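Local coordinates for alpha-Amylase (Thermotoga maritima, PDB 2B5D), which is a member of glycoside hydrolase family 57 and is named as an alpha-amylase, at residues E351-G354 against H355-E359. Sequence-based numbering, arbitrary orientation.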
ATOM      1  N   GLU A 351       2.268  -6.511 -30.664  1.00 63.36           N
ATOM      2  CA  GLU A 351       0.982  -6.664 -29.972  1.00 66.61           C
ATOM      3  C   GLU A 351       0.008  -5.560 -30.322  1.00 67.59           C
ATOM      4  O   GLU A 351      -1.209  -5.706 -30.088  1.00 67.60           O
ATOM      5  CB  GLU A 351       1.150  -6.705 -28.447  1.00 67.70           C
ATOM      6  CG  GLU A 351       2.186  -5.712 -27.865  1.00 72.35           C
ATOM      7  CD  GLU A 351       3.525  -6.424 -27.555  1.00 77.66           C
ATOM      8  OE1 GLU A 351       3.969  -6.399 -26.366  1.00 77.86           O
ATOM      9  OE2 GLU A 351       4.109  -7.033 -28.500  1.00 77.66           O
ATOM     10  N   LEU A 352       0.544  -4.452 -30.857  1.00 68.09           N
ATOM     11  CA  LEU A 352      -0.274  -3.429 -31.453  1.00 68.61           C
ATOM     12  C   LEU A 352      -1.152  -4.056 -32.550  1.00 69.49           C
ATOM     13  O   LEU A 352      -2.235  -3.558 -32.803  1.00 69.57           O
ATOM     14  CB  LEU A 352       0.560  -2.256 -32.002  1.00 68.95           C
ATOM     15  CG  LEU A 352       1.419  -1.292 -31.129  1.00 69.63           C
ATOM     16  CD1 LEU A 352       2.012  -0.122 -31.956  1.00 66.71           C
ATOM     17  CD2 LEU A 352       0.738  -0.744 -29.858  1.00 71.77           C
ATOM     18  N   PHE A 353      -0.718  -5.155 -33.175  1.00 69.70           N
ATOM     19  CA  PHE A 353      -1.508  -5.748 -34.266  1.00 70.27           C
ATOM     20  C   PHE A 353      -2.199  -7.014 -33.807  1.00 70.74           C
ATOM     21  O   PHE A 353      -1.584  -8.081 -33.681  1.00 70.73           O
ATOM     22  CB  PHE A 353      -0.668  -5.975 -35.558  1.00 70.70           C
ATOM     23  CG  PHE A 353      -0.111  -4.698 -36.148  1.00 71.88           C
ATOM     24  CD1 PHE A 353       1.182  -4.262 -35.818  1.00 73.74           C
ATOM     25  CD2 PHE A 353      -0.894  -3.893 -36.979  1.00 73.09           C
ATOM     26  CE1 PHE A 353       1.695  -3.050 -36.326  1.00 73.39           C
ATOM     27  CE2 PHE A 353      -0.391  -2.680 -37.499  1.00 73.48           C
ATOM     28  CZ  PHE A 353       0.910  -2.262 -37.166  1.00 72.80           C
ATOM     29  N   GLY A 354      -3.498  -6.901 -33.557  1.00 71.08           N
ATOM     30  CA  GLY A 354      -4.280  -8.058 -33.131  1.00 71.37           C
ATOM     31  C   GLY A 354      -4.611  -8.028 -31.648  1.00 71.57           C
ATOM     32  O   GLY A 354      -5.639  -8.570 -31.237  1.00 72.40           O
ATOM     33  N   HIS A 355      -3.765  -7.398 -30.840  1.00 71.12           N
ATOM     34  CA  HIS A 355      -4.021  -7.369 -29.417  1.00 71.40           C
ATOM     35  C   HIS A 355      -4.575  -6.038 -28.923  1.00 70.93           C
ATOM     36  O   HIS A 355      -5.720  -5.994 -28.484  1.00 71.69           O
ATOM     37  CB  HIS A 355      -2.841  -7.890 -28.588  1.00 72.13           C
ATOM     38  CG  HIS A 355      -3.134  -7.971 -27.119  1.00 75.49           C
ATOM     39  ND1 HIS A 355      -4.120  -8.790 -26.599  1.00 77.32           N
ATOM     40  CD2 HIS A 355      -2.604  -7.300 -26.068  1.00 77.15           C
ATOM     41  CE1 HIS A 355      -4.170  -8.627 -25.288  1.00 79.16           C
ATOM     42  NE2 HIS A 355      -3.265  -7.725 -24.943  1.00 78.41           N
ATOM     43  N   TRP A 356      -3.800  -4.960 -28.979  1.00 70.09           N
ATOM     44  CA  TRP A 356      -4.361  -3.629 -28.714  1.00 69.53           C
ATOM     45  C   TRP A 356      -5.436  -3.261 -29.737  1.00 67.57           C
ATOM     46  O   TRP A 356      -6.491  -2.734 -29.380  1.00 67.60           O
ATOM     47  CB  TRP A 356      -3.257  -2.568 -28.692  1.00 71.78           C
ATOM     48  CG  TRP A 356      -2.458  -2.715 -27.470  1.00 75.16           C
ATOM     49  CD1 TRP A 356      -1.211  -3.282 -27.346  1.00 76.80           C
ATOM     50  CD2 TRP A 356      -2.888  -2.370 -26.141  1.00 78.72           C
ATOM     51  NE1 TRP A 356      -0.827  -3.282 -26.015  1.00 78.94           N
ATOM     52  CE2 TRP A 356      -1.833  -2.728 -25.255  1.00 79.18           C
ATOM     53  CE3 TRP A 356      -4.062  -1.782 -25.613  1.00 76.98           C
ATOM     54  CZ2 TRP A 356      -1.916  -2.510 -23.868  1.00 77.11           C
ATOM     55  CZ3 TRP A 356      -4.142  -1.563 -24.245  1.00 76.38           C
ATOM     56  CH2 TRP A 356      -3.072  -1.926 -23.385  1.00 76.84           C
ATOM     57  N   TRP A 357      -5.152  -3.583 -30.994  1.00 64.16           N
ATOM     58  CA  TRP A 357      -6.014  -3.345 -32.114  1.00 61.97           C
ATOM     59  C   TRP A 357      -6.398  -4.689 -32.695  1.00 61.52           C
ATOM     60  O   TRP A 357      -5.594  -5.342 -33.352  1.00 61.43           O
ATOM     61  CB  TRP A 357      -5.236  -2.547 -33.150  1.00 60.40           C
ATOM     62  CG  TRP A 357      -6.001  -2.053 -34.331  1.00 58.48           C
ATOM     63  CD1 TRP A 357      -7.339  -1.783 -34.407  1.00 56.53           C
ATOM     64  CD2 TRP A 357      -5.450  -1.695 -35.595  1.00 58.30           C
ATOM     65  NE1 TRP A 357      -7.663  -1.306 -35.648  1.00 54.50           N
ATOM     66  CE2 TRP A 357      -6.521  -1.238 -36.403  1.00 58.15           C
ATOM     67  CE3 TRP A 357      -4.153  -1.721 -36.133  1.00 56.98           C
ATOM     68  CZ2 TRP A 357      -6.331  -0.809 -37.718  1.00 56.90           C
ATOM     69  CZ3 TRP A 357      -3.973  -1.296 -37.433  1.00 56.04           C
ATOM     70  CH2 TRP A 357      -5.047  -0.848 -38.207  1.00 56.23           C
ATOM     71  N   PHE A 358      -7.639  -5.084 -32.473  1.00 60.98           N
ATOM     72  CA  PHE A 358      -8.121  -6.430 -32.814  1.00 60.91           C
ATOM     73  C   PHE A 358      -7.982  -6.735 -34.308  1.00 60.38           C
ATOM     74  O   PHE A 358      -7.672  -7.855 -34.697  1.00 60.38           O
ATOM     75  CB  PHE A 358      -9.592  -6.553 -32.347  1.00 60.96           C
ATOM     76  CG  PHE A 358     -10.289  -7.815 -32.776  1.00 61.15           C
ATOM     77  CD1 PHE A 358      -9.857  -9.058 -32.340  1.00 62.51           C
ATOM     78  CD2 PHE A 358     -11.412  -7.748 -33.591  1.00 62.10           C
ATOM     79  CE1 PHE A 358     -10.527 -10.218 -32.718  1.00 62.80           C
ATOM     80  CE2 PHE A 358     -12.088  -8.895 -33.980  1.00 63.13           C
ATOM     81  CZ  PHE A 358     -11.658 -10.130 -33.539  1.00 63.26           C
ATOM     82  N   GLU A 359      -8.201  -5.709 -35.124  1.00 60.01           N
ATOM     83  CA  GLU A 359      -8.263  -5.819 -36.574  1.00 59.81           C
ATOM     84  C   GLU A 359      -6.899  -5.603 -37.220  1.00 59.25           C
ATOM     85  O   GLU A 359      -6.789  -5.617 -38.442  1.00 59.42           O
ATOM     86  CB  GLU A 359      -9.261  -4.780 -37.121  1.00 59.39           C
ATOM     87  CG  GLU A 359     -10.705  -4.928 -36.582  1.00 61.98           C
ATOM     88  CD  GLU A 359     -10.965  -4.223 -35.245  1.00 62.62           C
ATOM     89  OE1 GLU A 359      -9.996  -3.874 -34.547  1.00 63.50           O
ATOM     90  OE2 GLU A 359     -12.145  -4.002 -34.892  1.00 63.44           O
TER
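Trp357 and Phe353 meet through their six-membered rings on a short helical turn, residues 352-356, which follows strand 343-349 of the mixed sheet in this family 57 glycoside hydrolase. The turn is of the wide pi type: the N-H of Trp356 reaches back five residues to the carbonyl O of Glu351 (N to O, 2.9 Å, N-H...O angle 159°), with the donor tilted somewhat from the carbonyl plane. The same oxygen receives a weak bond from His355 N, and Leu352 O a weak one from Trp357 N. A shorter link runs the other way, from Gly354 N to Trp357 O at 2.6 Å, and closes the turn from the Trp357 side. Gly354 has a positive phi, in a backbone region that glycine enters readily.

Along the Trp357 side chain, CB lies 3.2 Å from Leu352 O. The indole leaves it with CG opposite the backbone N (chi1 -173°), which carries the benzo ring out to Phe353. There CE3 lies 4.0 Å from Phe353 CD2, and farther along CZ3 comes to 3.8 Å from Phe353 CE2. That phenyl carbon arrives at the edge of the indole, near its plane, so the two rings are not stacked face to face. Tyr258 meets Trp357 edge-to-face and Phe363 also touches its ring, while Trp246 makes an edge-to-face contact with Phe353, so that both buried rings have further aromatic neighbours.

The Trp356 indole, by contrast, meets the ring of Phe261. Its CD1 lies 3.7 Å from Glu351 O, the nearer of two neighbours on the turn; the other is the methyl CD2 of Leu352, at 4.1 Å from Trp356 CD1.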